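Local coordinates for fiber (Bovine adenovirus 4, PDB 4UE0), which forms the trimeric head domain of the viral fibre, the capsid protein that probably mediates attachment to host cells by engaging an adhesion receptor, at residues A[19-24]-A[38-44]; A[23-27]-A[57-63]; A[74-79]-A[106-112]. All blocks are in the same frame, centred on the assembly; numbering follows the deposited sequence. Where two conformers were deposited one is given.

Contact 1 of 3, residues A[19-24]-A[38-44]; sequences FIIALG and LNCSQFM
The Phe43 ring carries Ile21 CG2 over one face, 3.5 Å above its plane and displaced toward the rim, a CH-pi contact 23° off the ring normal; in the ring plane, beside its rim, lies Ser41 O. Phe19 meets the same ring at a slant, CE2 to Phe43 CD2 3.9 Å. Phe19 CB also abuts Met44 O. With CG of Phe43 between its backbone N and carbonyl carbon (chi1 67°), the Phe43 side chain lies alongside that of Ile21, pointing the same way. Leu23 CD2 reaches Cys40 SG at 3.8 Å, and Ile52, Phe54 and Ile99 line this apolar face. Backbone bonds pair the strands only at one end: Gly24 and Asn39 exchange N-H to O bonds, and Ser41 N binds Ala22 O at 3.0 Å, almost in line with the carbonyl bond (165°). Beyond Ser41 the chains part, and waters take over, one donating to Ile20 O at 2.8 Å and accepting from Met44 N, another accepting from Ala22 N. Ser41 OG bonds Ser117 and Thr119 of the second subunit, so the splayed end borders the trimer interface. This is an antiparallel beta hairpin in one sheet of the head's beta sandwich, frayed where strand 34-40 runs out.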
loop_
_atom_site.group_PDB
_atom_site.type_symbol
_atom_site.label_atom_id
_atom_site.label_comp_id
_atom_site.label_asym_id
_atom_site.label_seq_id
_atom_site.Cartn_x
_atom_site.Cartn_y
_atom_site.Cartn_z
ATOM N N PHE A 19 12.505 -4.851 -19.837
ATOM C CA PHE A 19 11.565 -3.938 -19.181
ATOM C C PHE A 19 12.278 -3.199 -18.040
ATOM O O PHE A 19 13.463 -3.446 -17.735
ATOM C CB PHE A 19 10.263 -4.651 -18.758
ATOM C CG PHE A 19 10.440 -5.705 -17.687
ATOM C CD1 PHE A 19 10.739 -7.025 -18.023
ATOM C CD2 PHE A 19 10.297 -5.386 -16.327
ATOM C CE1 PHE A 19 10.879 -8.007 -17.053
ATOM C CE2 PHE A 19 10.441 -6.366 -15.357
ATOM C CZ PHE A 19 10.768 -7.660 -15.725
ATOM N N ILE A 20 11.578 -2.230 -17.456
ATOM C CA ILE A 20 12.095 -1.332 -16.399
ATOM C C ILE A 20 11.270 -1.532 -15.152
ATOM O O ILE A 20 10.039 -1.639 -15.215
ATOM C CB ILE A 20 11.875 0.181 -16.786
ATOM C CG1 ILE A 20 12.839 0.604 -17.874
ATOM C CG2 ILE A 20 12.010 1.150 -15.588
ATOM C CD1 ILE A 20 14.282 0.760 -17.436
ATOM N N ILE A 21 11.962 -1.522 -14.012
ATOM C CA ILE A 21 11.313 -1.310 -12.733
ATOM C C ILE A 21 11.981 -0.127 -12.067
ATOM O O ILE A 21 13.158 0.170 -12.321
ATOM C CB ILE A 21 11.339 -2.507 -11.793
ATOM C CG1 ILE A 21 12.729 -2.862 -11.318
ATOM C CG2 ILE A 21 10.619 -3.656 -12.410
ATOM C CD1 ILE A 21 12.687 -3.741 -10.091
ATOM N N ALA A 22 11.206 0.607 -11.276
ATOM C CA ALA A 22 11.716 1.817 -10.641
ATOM C C ALA A 22 11.471 1.736 -9.143
ATOM O O ALA A 22 10.324 1.689 -8.689
ATOM C CB ALA A 22 11.101 3.068 -11.241
ATOM N N LEU A 23 12.574 1.707 -8.407
ATOM C CA LEU A 23 12.592 1.562 -6.949
ATOM C C LEU A 23 12.917 2.864 -6.259
ATOM O O LEU A 23 13.730 3.647 -6.751
ATOM C CB LEU A 23 13.620 0.523 -6.542
ATOM C CG LEU A 23 13.441 -0.871 -7.135
ATOM C CD1 LEU A 23 14.690 -1.725 -6.897
ATOM C CD2 LEU A 23 12.223 -1.514 -6.518
ATOM N N GLY A 24 12.267 3.071 -5.130
ATOM C CA GLY A 24 12.569 4.172 -4.237
ATOM C C GLY A 24 12.851 3.611 -2.878
ATOM O O GLY A 24 12.324 2.558 -2.495
ATOM N N LEU A 38 11.045 0.550 1.225
ATOM C CA LEU A 38 11.362 0.214 -0.155
ATOM C C LEU A 38 10.072 0.241 -0.951
ATOM O O LEU A 38 9.109 -0.430 -0.578
ATOM C CB LEU A 38 11.983 -1.185 -0.267
ATOM C CG LEU A 38 12.390 -1.633 -1.669
ATOM C CD1 LEU A 38 13.426 -0.721 -2.300
ATOM C CD2 LEU A 38 12.906 -3.068 -1.646
ATOM N N ASN A 39 10.050 0.982 -2.049
ATOM C CA ASN A 39 8.920 0.890 -2.899
ATOM C C ASN A 39 9.245 0.748 -4.344
ATOM O O ASN A 39 10.368 0.908 -4.770
ATOM C CB ASN A 39 7.993 2.013 -2.647
ATOM C CG ASN A 39 8.622 3.320 -2.862
ATOM O OD1 ASN A 39 9.417 3.520 -3.796
ATOM N ND2 ASN A 39 8.322 4.245 -1.961
ATOM N N CYS A 40 8.223 0.379 -5.081
ATOM C CA CYS A 40 8.351 0.122 -6.492
ATOM C C CYS A 40 7.127 0.639 -7.195
ATOM O O CYS A 40 6.006 0.386 -6.773
ATOM C CB CYS A 40 8.469 -1.388 -6.686
ATOM S SG CYS A 40 8.962 -1.938 -8.327
ATOM N N SER A 41 7.346 1.351 -8.295
ATOM C CA SER A 41 6.227 1.774 -9.136
ATOM C C SER A 41 5.626 0.600 -9.888
ATOM O O SER A 41 6.252 -0.478 -9.986
ATOM C CB SER A 41 6.665 2.866 -10.112
ATOM O OG SER A 41 6.982 4.079 -9.452
ATOM N N GLN A 42 4.419 0.758 -10.427
ATOM C CA GLN A 42 3.887 -0.256 -11.307
ATOM C C GLN A 42 4.858 -0.534 -12.464
ATOM O O GLN A 42 5.621 0.325 -12.883
ATOM C CB GLN A 42 2.515 0.135 -11.829
ATOM C CG GLN A 42 2.516 1.337 -12.750
ATOM C CD GLN A 42 1.107 1.759 -13.089
ATOM O OE1 GLN A 42 0.281 1.997 -12.204
ATOM N NE2 GLN A 42 0.803 1.828 -14.368
ATOM N N PHE A 43 4.817 -1.765 -12.950
ATOM C CA PHE A 43 5.669 -2.141 -14.060
ATOM C C PHE A 43 5.006 -3.239 -14.860
ATOM O O PHE A 43 4.114 -3.943 -14.384
ATOM C CB PHE A 43 7.053 -2.583 -13.583
ATOM C CG PHE A 43 7.061 -3.875 -12.798
ATOM C CD1 PHE A 43 6.733 -3.867 -11.446
ATOM C CD2 PHE A 43 7.374 -5.073 -13.390
ATOM C CE1 PHE A 43 6.721 -5.036 -10.708
ATOM C CE2 PHE A 43 7.353 -6.248 -12.661
ATOM C CZ PHE A 43 7.016 -6.226 -11.321
ATOM N N MET A 44 5.492 -3.407 -16.087
ATOM C CA MET A 44 4.916 -4.369 -17.018
ATOM C C MET A 44 6.002 -5.372 -17.421
ATOM O O MET A 44 6.837 -5.106 -18.309
ATOM C CB MET A 44 4.291 -3.780 -18.267
ATOM C CG MET A 44 3.603 -4.865 -19.068
ATOM S SD MET A 44 2.848 -4.195 -20.553
ATOM C CE MET A 44 1.299 -3.600 -19.872
HETATM O O HOH W 1 7.714 -1.542 -16.741
HETATM O O HOH W 2 8.320 0.924 -14.349
HETATM O O HOH W 3 8.466 0.266 -11.675
#

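Contact 2 of 3, residues A[23-27]-A[57-63]; sequences LGWQI and DSGLESI
Gly59 O is gripped by two donors of one residue, Ser62 OG at 2.6 Å and Ser62 N at 3.0 Å, while it stands 3.4 Å above the plane of the Trp25 ring, over its centre. On the same face lie Leu60 N, nearer the rim, and Ser62 OG, so the first turn of helix 58-61 is laid against the ring. Trp25 CG lies between its backbone N and carbonyl carbon (chi1 61°), and the indole is turned at chi2 (-93°) so that its face meets Gly59 and Leu60. Gly59 CA comes within 3.3 Å of Trp25 CZ2. Leu60 CA adds a CH-pi contact to the five-membered ring, 19° off its normal. Leu60 CD1 packs on Trp25 CD1, and Ile63 CG2 touches both Trp25 CE3 (3.7 Å) and Ile27 CG1 (3.8 Å). In the ring plane, Trp25 NE1 donates to a water at 2.8 Å, which donates to Asp57 OD2. The same OD2 caps the helix N-terminus by accepting from Leu60 N, a donor placed well above the carboxylate plane, and OD1 forms a salt bridge with Arg12 of strand 8-16. No direct hydrogen bond links 23-27 to 57-63; the helix is held by peptide atoms over the indole face and by the apolar side chains of Leu60 and Ile63, while polar coupling between the segments runs through one water to Asp57, which Arg12 also holds.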
loop_
_atom_site.group_PDB
_atom_site.type_symbol
_atom_site.label_atom_id
_atom_site.label_comp_id
_atom_site.label_asym_id
_atom_site.label_seq_id
_atom_site.Cartn_x
_atom_site.Cartn_y
_atom_site.Cartn_z
ATOM N N LEU A 23 12.574 1.707 -8.407
ATOM C CA LEU A 23 12.592 1.562 -6.949
ATOM C C LEU A 23 12.917 2.864 -6.259
ATOM O O LEU A 23 13.730 3.647 -6.751
ATOM C CB LEU A 23 13.620 0.523 -6.542
ATOM C CG LEU A 23 13.441 -0.871 -7.135
ATOM C CD1 LEU A 23 14.690 -1.725 -6.897
ATOM C CD2 LEU A 23 12.223 -1.514 -6.518
ATOM N N GLY A 24 12.267 3.071 -5.130
ATOM C CA GLY A 24 12.569 4.172 -4.237
ATOM C C GLY A 24 12.851 3.611 -2.878
ATOM O O GLY A 24 12.324 2.558 -2.495
ATOM N N TRP A 25 13.689 4.288 -2.128
ATOM C CA TRP A 25 13.995 3.872 -0.770
ATOM C C TRP A 25 14.080 5.080 0.135
ATOM O O TRP A 25 14.360 6.212 -0.326
ATOM C CB TRP A 25 15.298 3.057 -0.726
ATOM C CG TRP A 25 16.507 3.820 -1.203
ATOM C CD1 TRP A 25 17.030 3.853 -2.486
ATOM C CD2 TRP A 25 17.331 4.681 -0.417
ATOM N NE1 TRP A 25 18.120 4.685 -2.519
ATOM C CE2 TRP A 25 18.325 5.207 -1.267
ATOM C CE3 TRP A 25 17.325 5.063 0.928
ATOM C CZ2 TRP A 25 19.317 6.104 -0.807
ATOM C CZ3 TRP A 25 18.308 5.958 1.387
ATOM C CH2 TRP A 25 19.290 6.460 0.524
ATOM N N GLN A 26 13.794 4.846 1.421
ATOM C CA GLN A 26 13.909 5.895 2.445
ATOM C C GLN A 26 14.347 5.271 3.762
ATOM O O GLN A 26 13.988 4.128 4.092
ATOM C CB GLN A 26 12.591 6.671 2.693
ATOM C CG GLN A 26 11.697 6.952 1.495
ATOM C CD GLN A 26 10.240 7.168 1.902
ATOM O OE1 GLN A 26 9.306 6.727 1.216
ATOM N NE2 GLN A 26 10.040 7.832 3.038
ATOM N N ILE A 27 15.140 6.031 4.509
ATOM C CA ILE A 27 15.474 5.714 5.894
ATOM C C ILE A 27 14.946 6.890 6.714
ATOM O O ILE A 27 15.333 8.035 6.489
ATOM C CB ILE A 27 16.978 5.521 6.126
ATOM C CG1 ILE A 27 17.486 4.417 5.216
ATOM C CG2 ILE A 27 17.241 5.204 7.602
ATOM C CD1 ILE A 27 18.989 4.199 5.288
ATOM N N ASP A 57 23.280 -0.133 -5.956
ATOM C CA ASP A 57 23.999 1.089 -5.663
ATOM C C ASP A 57 24.105 1.286 -4.136
ATOM O O ASP A 57 23.373 0.670 -3.335
ATOM C CB ASP A 57 23.226 2.268 -6.292
ATOM C CG ASP A 57 21.717 2.242 -5.943
ATOM O OD1 ASP A 57 20.964 1.430 -6.506
ATOM O OD2 ASP A 57 21.308 3.037 -5.094
ATOM N N SER A 58 25.001 2.185 -3.734
ATOM C CA SER A 58 25.217 2.501 -2.316
ATOM C C SER A 58 23.932 2.883 -1.558
ATOM O O SER A 58 23.707 2.443 -0.402
ATOM C CB SER A 58 26.222 3.653 -2.212
ATOM O OG SER A 58 25.719 4.847 -2.820
ATOM N N GLY A 59 23.115 3.720 -2.208
ATOM C CA GLY A 59 21.896 4.219 -1.593
ATOM C C GLY A 59 20.992 3.053 -1.225
ATOM O O GLY A 59 20.576 2.879 -0.083
ATOM N N LEU A 60 20.713 2.213 -2.199
ATOM C CA LEU A 60 19.775 1.135 -1.979
ATOM C C LEU A 60 20.316 0.106 -0.999
ATOM O O LEU A 60 19.589 -0.463 -0.161
ATOM C CB LEU A 60 19.477 0.495 -3.309
ATOM C CG LEU A 60 18.298 -0.422 -3.388
ATOM C CD1 LEU A 60 17.006 0.146 -2.793
ATOM C CD2 LEU A 60 18.112 -0.722 -4.854
ATOM N N GLU A 61 21.606 -0.166 -1.093
ATOM C CA GLU A 61 22.172 -1.138 -0.190
ATOM C C GLU A 61 21.965 -0.694 1.266
ATOM O O GLU A 61 21.916 -1.551 2.150
ATOM C CB GLU A 61 23.654 -1.342 -0.437
ATOM C CG GLU A 61 24.036 -2.296 -1.552
ATOM C CD GLU A 61 25.525 -2.594 -1.540
ATOM O OE1 GLU A 61 26.305 -1.650 -1.765
ATOM O OE2 GLU A 61 25.919 -3.750 -1.293
ATOM N N SER A 62 21.866 0.627 1.512
ATOM C CA SER A 62 21.822 1.165 2.877
ATOM C C SER A 62 20.572 0.769 3.658
ATOM O O SER A 62 20.570 0.902 4.886
ATOM C CB SER A 62 22.025 2.699 2.872
ATOM O OG SER A 62 20.902 3.456 2.400
ATOM N N ILE A 63 19.520 0.298 2.983
ATOM C CA ILE A 63 18.300 -0.036 3.696
ATOM C C ILE A 63 18.287 -1.506 4.141
ATOM O O ILE A 63 17.367 -1.935 4.865
ATOM C CB ILE A 63 17.008 0.299 2.890
ATOM C CG1 ILE A 63 16.832 -0.631 1.677
ATOM C CG2 ILE A 63 16.958 1.771 2.494
ATOM C CD1 ILE A 63 15.474 -0.558 1.047
HETATM O O HOH W 4 19.580 5.135 -4.822
#

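Contact 3 of 3, residues A[74-79]-A[106-112]; sequences CTQQLP and EPNIMVS
Hydrogen bonds of the Gln76 side chain dominate this contact and tie strand 70-77 to the Glu106 to Ile109 type II turn. Gln76 OE1 accepts from Glu106 N at 2.8 Å, on a lone pair in the carbonyl plane, and weakly from Tyr86 OH. Its NE2 gives one N-H to Glu106 O at 2.9 Å, again on a lone pair, and the other to Ile109 O at 2.9 Å, standing 46° above that carbonyl plane. Both acceptors lie near the amide plane; the chain, extended beyond CG (chi2 179°), carries the amide to the turn. One bond is backbone to backbone, Ser112 N to Thr75 O at 3.0 Å; Thr75 N donates to the hydroxyl Ser112 OG; a water bridges Gln77 N and Met110 O. Thr75 OG1 bonds Tyr71 of the second subunit. Apolar contacts are fewer: Val111 CG1 touches Cys74 SG, Val111 CG2 lies against Gln76 NE2 and CG, and the Ile109 and Pro79 side chains cross at about a right angle, CD1 to CD 3.9 Å. Three bonds fix the rotation of the buried amide, identify its oxygen and nitrogen, and satisfy both N-H groups, so one side chain supplies the direct hydrogen bonds from 74-79 to the turn.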
loop_
_atom_site.group_PDB
_atom_site.type_symbol
_atom_site.label_atom_id
_atom_site.label_comp_id
_atom_site.label_asym_id
_atom_site.label_seq_id
_atom_site.Cartn_x
_atom_site.Cartn_y
_atom_site.Cartn_z
ATOM N N CYS A 74 1.787 -7.565 -4.341
ATOM C CA CYS A 74 1.317 -6.850 -5.505
ATOM C C CYS A 74 0.320 -7.700 -6.233
ATOM O O CYS A 74 0.100 -8.863 -5.869
ATOM C CB CYS A 74 2.502 -6.444 -6.395
ATOM S SG CYS A 74 3.370 -7.818 -7.134
ATOM N N THR A 75 -0.301 -7.141 -7.280
ATOM C CA THR A 75 -1.310 -7.865 -8.037
ATOM C C THR A 75 -1.137 -7.651 -9.532
ATOM O O THR A 75 -0.517 -6.702 -9.988
ATOM C CB THR A 75 -2.745 -7.447 -7.652
ATOM O OG1 THR A 75 -3.012 -6.109 -8.099
ATOM C CG2 THR A 75 -3.005 -7.585 -6.145
ATOM N N GLN A 76 -1.758 -8.571 -10.262
ATOM C CA GLN A 76 -2.071 -8.373 -11.682
ATOM C C GLN A 76 -3.544 -8.717 -11.919
ATOM O O GLN A 76 -4.100 -9.600 -11.270
ATOM C CB GLN A 76 -1.242 -9.277 -12.595
ATOM C CG GLN A 76 0.230 -8.930 -12.626
ATOM C CD GLN A 76 0.979 -9.871 -13.528
ATOM O OE1 GLN A 76 0.962 -11.092 -13.334
ATOM N NE2 GLN A 76 1.621 -9.336 -14.558
ATOM N N GLN A 77 -4.151 -7.987 -12.836
ATOM C CA GLN A 77 -5.523 -8.230 -13.269
ATOM C C GLN A 77 -5.476 -8.986 -14.573
ATOM O O GLN A 77 -4.952 -8.488 -15.571
ATOM C CB GLN A 77 -6.245 -6.912 -13.432
ATOM C CG GLN A 77 -7.670 -7.054 -13.919
ATOM C CD GLN A 77 -8.427 -5.766 -13.911
ATOM O OE1 GLN A 77 -8.374 -5.025 -12.957
ATOM N NE2 GLN A 77 -9.172 -5.516 -14.967
ATOM N N LEU A 78 -5.990 -10.213 -14.526
ATOM C CA LEU A 78 -5.922 -11.119 -15.665
ATOM C C LEU A 78 -6.973 -10.745 -16.694
ATOM O O LEU A 78 -7.897 -9.995 -16.409
ATOM C CB LEU A 78 -6.083 -12.550 -15.195
ATOM C CG LEU A 78 -4.843 -13.225 -14.622
ATOM C CD1 LEU A 78 -3.697 -12.317 -14.216
ATOM C CD2 LEU A 78 -5.255 -14.091 -13.447
ATOM N N PRO A 79 -6.825 -11.252 -17.919
ATOM C CA PRO A 79 -7.774 -10.856 -18.958
ATOM C C PRO A 79 -9.258 -11.116 -18.629
ATOM O O PRO A 79 -10.118 -10.358 -19.084
ATOM C CB PRO A 79 -7.336 -11.692 -20.153
ATOM C CG PRO A 79 -5.875 -11.907 -19.934
ATOM C CD PRO A 79 -5.739 -12.092 -18.456
ATOM N N GLU A 106 2.423 -12.888 -14.977
ATOM C CA GLU A 106 1.851 -12.976 -16.313
ATOM C C GLU A 106 2.539 -11.969 -17.224
ATOM O O GLU A 106 2.597 -10.779 -16.903
ATOM C CB GLU A 106 0.363 -12.647 -16.310
ATOM C CG GLU A 106 -0.462 -13.536 -15.413
ATOM C CD GLU A 106 -0.527 -14.951 -15.914
ATOM O OE1 GLU A 106 -0.612 -15.158 -17.142
ATOM O OE2 GLU A 106 -0.502 -15.868 -15.074
ATOM N N PRO A 107 3.018 -12.401 -18.395
ATOM C CA PRO A 107 3.600 -11.430 -19.305
ATOM C C PRO A 107 2.607 -10.371 -19.786
ATOM O O PRO A 107 1.454 -10.679 -20.044
ATOM C CB PRO A 107 4.038 -12.297 -20.502
ATOM C CG PRO A 107 4.148 -13.697 -19.977
ATOM C CD PRO A 107 3.083 -13.771 -18.932
ATOM N N ASN A 108 3.098 -9.155 -19.966
ATOM C CA ASN A 108 2.364 -8.093 -20.665
ATOM C C ASN A 108 1.089 -7.626 -19.958
ATOM O O ASN A 108 0.174 -7.117 -20.585
ATOM C CB ASN A 108 2.096 -8.488 -22.127
ATOM C CG ASN A 108 3.362 -8.951 -22.818
ATOM O OD1 ASN A 108 3.421 -10.049 -23.410
ATOM N ND2 ASN A 108 4.395 -8.155 -22.690
ATOM N N ILE A 109 1.079 -7.783 -18.641
ATOM C CA ILE A 109 0.023 -7.271 -17.809
ATOM C C ILE A 109 0.676 -6.442 -16.705
ATOM O O ILE A 109 1.650 -6.863 -16.082
ATOM C CB ILE A 109 -0.817 -8.424 -17.186
ATOM C CG1 ILE A 109 -1.528 -9.200 -18.286
ATOM C CG2 ILE A 109 -1.784 -7.852 -16.147
ATOM C CD1 ILE A 109 -2.374 -10.336 -17.770
ATOM N N MET A 110 0.128 -5.265 -16.438
ATOM C CA MET A 110 0.695 -4.396 -15.438
ATOM C C MET A 110 0.658 -5.021 -14.037
ATOM O O MET A 110 -0.326 -5.637 -13.655
ATOM C CB MET A 110 -0.062 -3.068 -15.401
ATOM C CG MET A 110 0.697 -1.959 -14.696
ATOM S SD MET A 110 2.165 -1.349 -15.581
ATOM C CE MET A 110 1.372 -0.527 -16.951
ATOM N N VAL A 111 1.725 -4.820 -13.284
ATOM C CA VAL A 111 1.842 -5.222 -11.878
ATOM C C VAL A 111 1.675 -3.954 -11.057
ATOM O O VAL A 111 2.310 -2.934 -11.355
ATOM C CB VAL A 111 3.202 -5.858 -11.587
ATOM C CG1 VAL A 111 3.343 -6.224 -10.126
ATOM C CG2 VAL A 111 3.436 -7.093 -12.449
ATOM N N SER A 112 0.831 -4.018 -10.013
ATOM C CA SER A 112 0.624 -2.840 -9.175
ATOM C C SER A 112 1.885 -2.436 -8.396
ATOM O O SER A 112 2.723 -3.259 -8.064
ATOM C CB SER A 112 -0.515 -3.085 -8.202
ATOM O OG SER A 112 -0.305 -4.244 -7.419
HETATM O O HOH W 5 -2.996 -5.469 -13.908
#

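Contact 1 lies between the other two, its centre about 13 Å from that of each, whereas contacts 2 and 3 sit on opposite sides of the chain's centre, 26 Å apart between centres. Contacts 1 and 2 share Leu23 and Gly24 on strand 19-29, and their side chains also meet directly, Leu38 CD1 to Leu60 CD1 at 3.7 Å. Contact 1 joins contact 3 through a probable backbone hydrogen bond, Phe43 O to Val111 N at 2.8 Å, so the segment leaving strand 34-40 runs beside the one opposite strand 70-77. Contacts 2 and 3 do not touch, their nearest atoms being about 10 Å apart. Contacts 1 and 3 both make hydrogen bonds to the second subunit.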